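Long-range contacts in GDP-perosamine synthase (Caulobacter crescentus, PDB 3BN1), which transfers an amino group from L-glutamate to GDP-4-keto-6-deoxy-D-mannose, using pyridoxal 5'-phosphate, to make GDP-perosamine for the lipopolysaccharide O-antigen: residues 80-85 / 101-106; 132-137 / 156-161; 141-146 / 166-171. All coordinates share one frame; numbering follows the deposited sequence.

In the fold
The three contacts step from the edge of the seven-stranded sheet to the cofactor region and then outward. Interaction 1 joins edge strand 101-105 to 80-84, and interaction 2, about 13 Å away between centres, ties strand 155-159 to the loop after 127-130; the two meet where P84 CG packs on V133 CG2 at 3.8 Å. Interaction 3 is centred about 11 Å from the centre of interaction 2 and about 20 Å from that of interaction 1. Its M142 bridges back to interaction 2, with SD 3.8 Å from H134 CE1 and CE 3.8 Å from V156 CG1. Interaction 2 lies near the cofactor, its centre about 6 Å from the chain's, with the D159 side chain about 9 Å from bound 2-oxoglutarate.

Interaction 1: residues 80-85 / 101-106; sequences EVIVPS and TPVLVD
Strands 80-84 and 101-105 are the two parallel arms of a beta-alpha-beta unit whose connecting helix is 90-98; the second arm forms an edge of the large sheet of this aminotransferase. Five backbone bonds zip them together, alternating in direction as parallel strands require: V81 N to T101 O (3.0 Å), V103 N to V81 O (2.8 Å), V83 N to V103 O, V105 N to V83 O and finally S85 N to V105 O. CA-H groups add a second row; I82 CA, for instance, sits 3.0 Å from V103 O. The side chains sort by face. V81 and P102 turn to helix 90-98, where both touch V95. V83 and L104 share this face, and L104 CD1 meets S85 OG at 3.7 Å, a hydroxyl hydrogen-bonded to H324. On the other face E80, I82 and V103 pack together: the extended E80 chain lies obliquely across V103, with E80 CB 3.7 Å from V103 CG2, while the E80 carboxylate continues to R126 and T124. I82 CG1 approaches V103 CB at 3.9 Å. V105 holds CG1 between its backbone N and carbonyl carbon (chi1 63°), which places this methyl 3.7 Å from I82 CG2 and 3.6 Å from P84 CA.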
loop_
_atom_site.group_PDB
_atom_site.type_symbol
_atom_site.label_atom_id
_atom_site.label_comp_id
_atom_site.label_asym_id
_atom_site.label_seq_id
_atom_site.Cartn_x
_atom_site.Cartn_y
_atom_site.Cartn_z
ATOM N N GLU A 80 9.927 13.195 18.352
ATOM C CA GLU A 80 10.923 13.593 17.347
ATOM C C GLU A 80 11.678 12.342 16.962
ATOM O O GLU A 80 11.896 11.494 17.819
ATOM C CB GLU A 80 11.934 14.576 17.950
ATOM C CG GLU A 80 11.300 15.978 18.098
ATOM C CD GLU A 80 12.180 16.973 18.841
ATOM O OE1 GLU A 80 13.354 16.635 19.142
ATOM O OE2 GLU A 80 11.693 18.097 19.146
ATOM N N VAL A 81 12.046 12.214 15.686
ATOM C CA VAL A 81 12.850 11.075 15.217
ATOM C C VAL A 81 13.972 11.740 14.437
ATOM O O VAL A 81 13.706 12.585 13.522
ATOM C CB VAL A 81 12.007 10.122 14.286
ATOM C CG1 VAL A 81 12.810 8.981 13.618
ATOM C CG2 VAL A 81 10.744 9.686 15.039
ATOM N N ILE A 82 15.213 11.340 14.765
ATOM C CA ILE A 82 16.339 11.870 14.025
ATOM C C ILE A 82 16.553 11.047 12.766
ATOM O O ILE A 82 16.660 9.811 12.849
ATOM C CB ILE A 82 17.609 11.874 14.894
ATOM C CG1 ILE A 82 17.466 12.957 15.972
ATOM C CG2 ILE A 82 18.858 12.186 14.022
ATOM C CD1 ILE A 82 18.350 12.728 17.220
ATOM N N VAL A 83 16.577 11.754 11.625
ATOM C CA VAL A 83 16.697 11.227 10.262
ATOM C C VAL A 83 17.740 12.070 9.503
ATOM O O VAL A 83 17.778 13.293 9.692
ATOM C CB VAL A 83 15.351 11.430 9.557
ATOM C CG1 VAL A 83 15.331 10.820 8.159
ATOM C CG2 VAL A 83 14.218 10.930 10.409
ATOM N N PRO A 84 18.610 11.440 8.692
ATOM C CA PRO A 84 19.575 12.221 7.912
ATOM C C PRO A 84 18.837 13.057 6.857
ATOM O O PRO A 84 17.838 12.631 6.291
ATOM C CB PRO A 84 20.454 11.162 7.250
ATOM C CG PRO A 84 19.719 9.862 7.373
ATOM C CD PRO A 84 18.815 9.976 8.561
ATOM N N SER A 85 19.297 14.274 6.631
ATOM C CA SER A 85 18.725 15.131 5.577
ATOM C C SER A 85 18.993 14.450 4.242
ATOM O O SER A 85 18.122 14.451 3.377
ATOM C CB SER A 85 19.370 16.514 5.521
ATOM O OG SER A 85 18.617 17.401 4.704
ATOM N N THR A 101 7.783 14.674 14.381
ATOM C CA THR A 101 8.752 15.632 13.819
ATOM C C THR A 101 10.132 15.038 13.493
ATOM O O THR A 101 10.893 14.600 14.367
ATOM C CB THR A 101 8.954 16.714 14.851
ATOM O OG1 THR A 101 7.677 17.329 15.134
ATOM C CG2 THR A 101 9.936 17.676 14.348
ATOM N N PRO A 102 10.497 15.122 12.225
ATOM C CA PRO A 102 11.795 14.662 11.726
ATOM C C PRO A 102 12.827 15.686 12.277
ATOM O O PRO A 102 12.557 16.895 12.328
ATOM C CB PRO A 102 11.625 14.846 10.212
ATOM C CG PRO A 102 10.165 14.833 10.017
ATOM C CD PRO A 102 9.666 15.642 11.127
ATOM N N VAL A 103 13.995 15.208 12.713
ATOM C CA VAL A 103 15.084 16.061 13.225
ATOM C C VAL A 103 16.302 15.623 12.451
ATOM O O VAL A 103 16.843 14.500 12.608
ATOM C CB VAL A 103 15.282 15.921 14.749
ATOM C CG1 VAL A 103 16.557 16.695 15.251
ATOM C CG2 VAL A 103 14.007 16.414 15.456
ATOM N N LEU A 104 16.661 16.515 11.539
ATOM C CA LEU A 104 17.617 16.229 10.535
ATOM C C LEU A 104 19.000 16.311 11.080
ATOM O O LEU A 104 19.314 17.188 11.875
ATOM C CB LEU A 104 17.491 17.156 9.296
ATOM C CG LEU A 104 16.126 17.272 8.595
ATOM C CD1 LEU A 104 16.149 18.194 7.402
ATOM C CD2 LEU A 104 15.647 15.860 8.193
ATOM N N VAL A 105 19.803 15.379 10.583
ATOM C CA VAL A 105 21.225 15.253 10.954
ATOM C C VAL A 105 22.083 15.107 9.663
ATOM O O VAL A 105 21.605 14.609 8.618
ATOM C CB VAL A 105 21.473 14.030 11.893
ATOM C CG1 VAL A 105 21.110 12.702 11.169
ATOM C CG2 VAL A 105 22.914 14.060 12.389
ATOM N N ASP A 106 23.322 15.604 9.730
ATOM C CA ASP A 106 24.235 15.624 8.586
ATOM C C ASP A 106 24.835 14.244 8.486
ATOM O O ASP A 106 24.689 13.446 9.399
ATOM C CB ASP A 106 25.400 16.596 8.825
ATOM C CG ASP A 106 25.840 17.276 7.580
ATOM O OD1 ASP A 106 25.380 16.847 6.506
ATOM O OD2 ASP A 106 26.643 18.224 7.662
#

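Interaction 2: residues 132-137 / 156-161; sequences PVHLYG and VIEDAA
H134 reaches E158 across the gap between a loop and a strand. H134 N to D159 O (3.1 Å) anchors its backbone, and D159 N to P132 O (2.8 Å) joins the same loop and strand one step earlier. From CB, chi1 of -45° leaves CG anti to the carbonyl carbon and swings the imidazole toward the strand. CG passes 4.2 Å from D159 O, CD2 comes within 3.9 Å of A160 CB, CE1 lies against M142 SD, and ND1 is hydrogen-bonded to the backbone N of C140. At the tip, NE2 donates to E158 OE1 at 2.8 Å with an N-H...O angle of 155°. The oxygen lies in the ring plane and is used on its anti side, with the ring and carboxylate planes 52° apart. Both imidazole nitrogens are thus engaged, fixing the ring's rotation. E158 is held by the backbone N atoms of G174, L176 and G177. Beside this pair V133 CG2 lies 3.6 Å from D159 CB, and D159 OD2 continues to S91 and close to N1 of the cofactor-modified lysine at position 188. An aspartate facing the pyridine nitrogen is typical of the aspartate aminotransferase fold.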
loop_
_atom_site.group_PDB
_atom_site.type_symbol
_atom_site.label_atom_id
_atom_site.label_comp_id
_atom_site.label_asym_id
_atom_site.label_seq_id
_atom_site.Cartn_x
_atom_site.Cartn_y
_atom_site.Cartn_z
ATOM N N PRO A 132 18.841 5.548 11.229
ATOM C CA PRO A 132 19.992 5.495 10.338
ATOM C C PRO A 132 19.493 4.942 8.963
ATOM O O PRO A 132 18.618 4.064 8.880
ATOM C CB PRO A 132 20.949 4.514 11.059
ATOM C CG PRO A 132 20.003 3.656 11.840
ATOM C CD PRO A 132 19.026 4.654 12.399
ATOM N N VAL A 133 20.021 5.489 7.869
ATOM C CA VAL A 133 19.678 4.992 6.558
ATOM C C VAL A 133 20.972 4.462 5.930
ATOM O O VAL A 133 21.954 5.200 5.823
ATOM C CB VAL A 133 19.084 6.069 5.658
ATOM C CG1 VAL A 133 18.827 5.521 4.254
ATOM C CG2 VAL A 133 17.862 6.720 6.321
ATOM N N HIS A 134 20.924 3.215 5.445
ATOM C CA HIS A 134 22.107 2.592 4.820
ATOM C C HIS A 134 22.115 2.924 3.303
ATOM O O HIS A 134 21.698 2.148 2.467
ATOM C CB HIS A 134 22.140 1.063 5.124
ATOM C CG HIS A 134 21.858 0.703 6.555
ATOM N ND1 HIS A 134 22.436 1.363 7.619
ATOM C CD2 HIS A 134 21.179 -0.343 7.099
ATOM C CE1 HIS A 134 22.048 0.805 8.755
ATOM N NE2 HIS A 134 21.306 -0.252 8.470
ATOM N N LEU A 135 22.614 4.111 2.956
ATOM C CA LEU A 135 22.574 4.568 1.580
ATOM C C LEU A 135 23.470 3.800 0.618
ATOM O O LEU A 135 24.627 3.522 0.945
ATOM C CB LEU A 135 23.001 6.018 1.588
ATOM C CG LEU A 135 21.979 7.062 2.009
ATOM C CD1 LEU A 135 22.592 8.471 1.703
ATOM C CD2 LEU A 135 20.653 6.814 1.270
ATOM N N TYR A 136 22.959 3.533 -0.587
ATOM C CA TYR A 136 23.747 2.876 -1.633
ATOM C C TYR A 136 24.174 1.426 -1.360
ATOM O O TYR A 136 24.787 0.744 -2.203
ATOM C CB TYR A 136 24.880 3.814 -2.057
ATOM C CG TYR A 136 24.243 5.138 -2.417
ATOM C CD1 TYR A 136 23.000 5.131 -3.065
ATOM C CD2 TYR A 136 24.728 6.323 -1.927
ATOM C CE1 TYR A 136 22.299 6.261 -3.300
ATOM C CE2 TYR A 136 24.065 7.510 -2.215
ATOM C CZ TYR A 136 22.862 7.459 -2.901
ATOM O OH TYR A 136 22.165 8.599 -3.197
ATOM N N GLY A 137 23.764 0.924 -0.205
ATOM C CA GLY A 137 24.105 -0.465 0.104
ATOM C C GLY A 137 25.155 -0.586 1.181
ATOM O O GLY A 137 25.683 -1.678 1.443
ATOM N N VAL A 156 16.041 2.552 17.691
ATOM C CA VAL A 156 16.785 2.752 16.464
ATOM C C VAL A 156 16.009 1.971 15.413
ATOM O O VAL A 156 15.627 0.823 15.616
ATOM C CB VAL A 156 18.268 2.242 16.567
ATOM C CG1 VAL A 156 19.017 2.365 15.216
ATOM C CG2 VAL A 156 19.028 3.023 17.629
ATOM N N ILE A 157 15.759 2.600 14.274
ATOM C CA ILE A 157 15.103 1.857 13.239
ATOM C C ILE A 157 15.946 2.031 11.993
ATOM O O ILE A 157 16.202 3.159 11.542
ATOM C CB ILE A 157 13.691 2.386 12.951
ATOM C CG1 ILE A 157 13.184 1.770 11.641
ATOM C CG2 ILE A 157 13.673 3.947 12.999
ATOM C CD1 ILE A 157 11.873 2.329 11.133
ATOM N N GLU A 158 16.426 0.925 11.448
ATOM C CA GLU A 158 17.252 1.061 10.238
ATOM C C GLU A 158 16.366 1.200 8.986
ATOM O O GLU A 158 15.480 0.348 8.676
ATOM C CB GLU A 158 18.062 -0.198 9.997
ATOM C CG GLU A 158 18.964 -0.761 11.148
ATOM C CD GLU A 158 19.398 -2.235 10.785
ATOM O OE1 GLU A 158 19.999 -2.415 9.684
ATOM O OE2 GLU A 158 19.063 -3.193 11.551
ATOM N N ASP A 159 16.622 2.250 8.226
ATOM C CA ASP A 159 15.980 2.304 6.904
ATOM C C ASP A 159 16.980 1.517 6.055
ATOM O O ASP A 159 18.006 2.054 5.571
ATOM C CB ASP A 159 15.890 3.709 6.326
ATOM C CG ASP A 159 15.133 3.720 5.014
ATOM O OD1 ASP A 159 14.889 2.628 4.429
ATOM O OD2 ASP A 159 14.723 4.824 4.589
ATOM N N ALA A 160 16.742 0.224 5.893
ATOM C CA ALA A 160 17.707 -0.595 5.138
ATOM C C ALA A 160 17.273 -0.827 3.702
ATOM O O ALA A 160 17.682 -1.827 3.096
ATOM C CB ALA A 160 17.905 -1.942 5.837
ATOM N N ALA A 161 16.417 0.054 3.176
ATOM C CA ALA A 161 15.876 -0.076 1.798
ATOM C C ALA A 161 16.879 -0.392 0.707
ATOM O O ALA A 161 16.529 -1.006 -0.285
ATOM C CB ALA A 161 15.049 1.214 1.352
HETATM O O HOH W 1 19.031 2.086 3.000
#

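Interaction 3: residues 141-146 / 166-171; sequences DMDPIL and ATYRGK
Y168 sends its hydroxyl into the start of helix 142-151, where the oxygen sits 3.2 Å above the centre of the guanidinium of the next residue, R169. Two hydrogen bonds grip OH from the helix side. It donates to D141 OD1 at a short 2.5 Å, almost along that oxygen's C-O bond, and accepts from D143 N at 3.1 Å with a nearly straight N-H...O angle of 171°. D143 N belongs to the first turn, where amides lack a carbonyl partner within the helix; D141, at the N-cap position, makes no capping bond, and the tyrosine oxygen serves this amide instead.

With CG anti to it (chi1 177°), the ring extends away from its own backbone N, and the hydroxyl ends at the helix start. M142 CB lies over one face, 4.1 Å from the ring centroid, in a CH-pi contact; R169 CG lies over the opposite face, near the rim. The D143 carboxylate comes in at the ring edge, its plane almost perpendicular to the ring.

R169, extended from CG to NE, donates from NH1 to D143 OD2 at 2.7 Å in a salt bridge, the oxygen lying near the guanidinium plane; D141 OD1 stands over a face, 3.8 Å from NH2, in a long contact of charges alone. The three form a salt-bridge network. Guanidinium and helix start would probably favour negative charge on the two aspartates.

What presents Y168 and R169 together is a type I' turn from Y168 to K171, closed by Y168 N to K171 O and K171 N to Y168 O; its loop residues, R169 and G170, both have positive phi. Such a turn is characteristic of beta-hairpins with two-residue loops, here one of strands 167-168 and 171-172 docked on a helix N-terminus.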
loop_
_atom_site.group_PDB
_atom_site.type_symbol
_atom_site.label_atom_id
_atom_site.label_comp_id
_atom_site.label_asym_id
_atom_site.label_seq_id
_atom_site.Cartn_x
_atom_site.Cartn_y
_atom_site.Cartn_z
ATOM N N ASP A 141 27.641 3.579 10.509
ATOM C CA ASP A 141 28.489 3.151 11.616
ATOM C C ASP A 141 27.649 2.898 12.859
ATOM O O ASP A 141 27.509 3.753 13.748
ATOM C CB ASP A 141 29.584 4.180 11.895
ATOM C CG ASP A 141 30.776 3.562 12.662
ATOM O OD1 ASP A 141 30.826 2.339 12.918
ATOM O OD2 ASP A 141 31.720 4.300 12.979
ATOM N N MET A 142 27.076 1.712 12.878
ATOM C CA MET A 142 26.110 1.319 13.901
ATOM C C MET A 142 26.464 1.326 15.351
ATOM O O MET A 142 25.690 1.758 16.190
ATOM C CB MET A 142 25.357 0.044 13.520
ATOM C CG MET A 142 24.596 0.180 12.223
ATOM S SD MET A 142 23.282 1.466 12.324
ATOM C CE MET A 142 22.207 0.873 13.703
ATOM N N ASP A 143 27.674 0.870 15.649
ATOM C CA ASP A 143 28.035 0.790 17.034
ATOM C C ASP A 143 27.980 2.154 17.713
ATOM O O ASP A 143 27.324 2.327 18.732
ATOM C CB ASP A 143 29.371 0.045 17.131
ATOM C CG ASP A 143 29.225 -1.473 16.946
ATOM O OD1 ASP A 143 28.059 -1.977 16.874
ATOM O OD2 ASP A 143 30.277 -2.152 16.884
ATOM N N PRO A 144 28.606 3.178 17.166
ATOM C CA PRO A 144 28.514 4.463 17.868
ATOM C C PRO A 144 27.059 4.967 17.971
ATOM O O PRO A 144 26.674 5.660 18.908
ATOM C CB PRO A 144 29.318 5.430 16.962
ATOM C CG PRO A 144 29.988 4.605 15.997
ATOM C CD PRO A 144 29.742 3.148 16.228
ATOM N N ILE A 145 26.270 4.653 16.957
ATOM C CA ILE A 145 24.931 5.170 16.922
ATOM C C ILE A 145 24.119 4.426 18.012
ATOM O O ILE A 145 23.261 4.997 18.711
ATOM C CB ILE A 145 24.337 4.889 15.520
ATOM C CG1 ILE A 145 25.080 5.621 14.403
ATOM C CG2 ILE A 145 22.798 5.061 15.529
ATOM C CD1 ILE A 145 24.474 5.378 13.007
ATOM N N LEU A 146 24.339 3.117 18.104
ATOM C CA LEU A 146 23.657 2.302 19.120
ATOM C C LEU A 146 24.159 2.759 20.494
ATOM O O LEU A 146 23.379 2.850 21.483
ATOM C CB LEU A 146 23.937 0.819 18.908
ATOM C CG LEU A 146 23.241 0.236 17.663
ATOM C CD1 LEU A 146 23.741 -1.159 17.416
ATOM C CD2 LEU A 146 21.698 0.163 17.916
ATOM N N ALA A 166 23.810 -6.483 3.058
ATOM C CA ALA A 166 24.977 -5.820 3.617
ATOM C C ALA A 166 25.228 -6.376 5.027
ATOM O O ALA A 166 24.328 -6.895 5.685
ATOM C CB ALA A 166 24.734 -4.211 3.632
ATOM N N THR A 167 26.447 -6.265 5.519
ATOM C CA THR A 167 26.722 -6.739 6.878
ATOM C C THR A 167 27.602 -5.700 7.591
ATOM O O THR A 167 28.276 -4.871 6.970
ATOM C CB THR A 167 27.491 -8.099 6.913
ATOM O OG1 THR A 167 28.716 -7.936 6.178
ATOM C CG2 THR A 167 26.654 -9.223 6.336
ATOM N N TYR A 168 27.636 -5.805 8.910
ATOM C CA TYR A 168 28.370 -4.865 9.725
ATOM C C TYR A 168 28.846 -5.646 10.941
ATOM O O TYR A 168 28.041 -6.192 11.715
ATOM C CB TYR A 168 27.394 -3.760 10.174
ATOM C CG TYR A 168 28.017 -2.745 11.102
ATOM C CD1 TYR A 168 28.671 -1.613 10.568
ATOM C CD2 TYR A 168 28.014 -2.932 12.505
ATOM C CE1 TYR A 168 29.311 -0.694 11.385
ATOM C CE2 TYR A 168 28.664 -1.993 13.361
ATOM C CZ TYR A 168 29.307 -0.867 12.795
ATOM O OH TYR A 168 29.915 0.098 13.612
ATOM N N ARG A 169 30.158 -5.701 11.099
ATOM C CA ARG A 169 30.741 -6.392 12.240
ATOM C C ARG A 169 30.010 -7.679 12.659
ATOM O O ARG A 169 29.674 -7.907 13.837
ATOM C CB ARG A 169 30.923 -5.404 13.377
ATOM C CG ARG A 169 31.831 -4.246 12.924
ATOM C CD ARG A 169 31.960 -3.278 14.050
ATOM N NE ARG A 169 32.748 -2.077 13.665
ATOM C CZ ARG A 169 32.899 -0.961 14.415
ATOM N NH1 ARG A 169 32.333 -0.844 15.620
ATOM N NH2 ARG A 169 33.622 0.069 13.973
ATOM N N GLY A 170 29.783 -8.496 11.632
ATOM C CA GLY A 170 29.226 -9.844 11.663
ATOM C C GLY A 170 27.715 -10.028 11.612
ATOM O O GLY A 170 27.196 -11.152 11.767
ATOM N N LYS A 171 27.024 -8.912 11.404
ATOM C CA LYS A 171 25.552 -8.900 11.402
ATOM C C LYS A 171 25.039 -8.366 10.088
ATOM O O LYS A 171 25.638 -7.468 9.522
ATOM C CB LYS A 171 25.111 -7.970 12.519
ATOM C CG LYS A 171 25.553 -8.486 13.942
ATOM C CD LYS A 171 24.865 -7.592 14.970
ATOM C CE LYS A 171 24.069 -8.428 15.968
ATOM N NZ LYS A 171 22.613 -8.216 15.759
#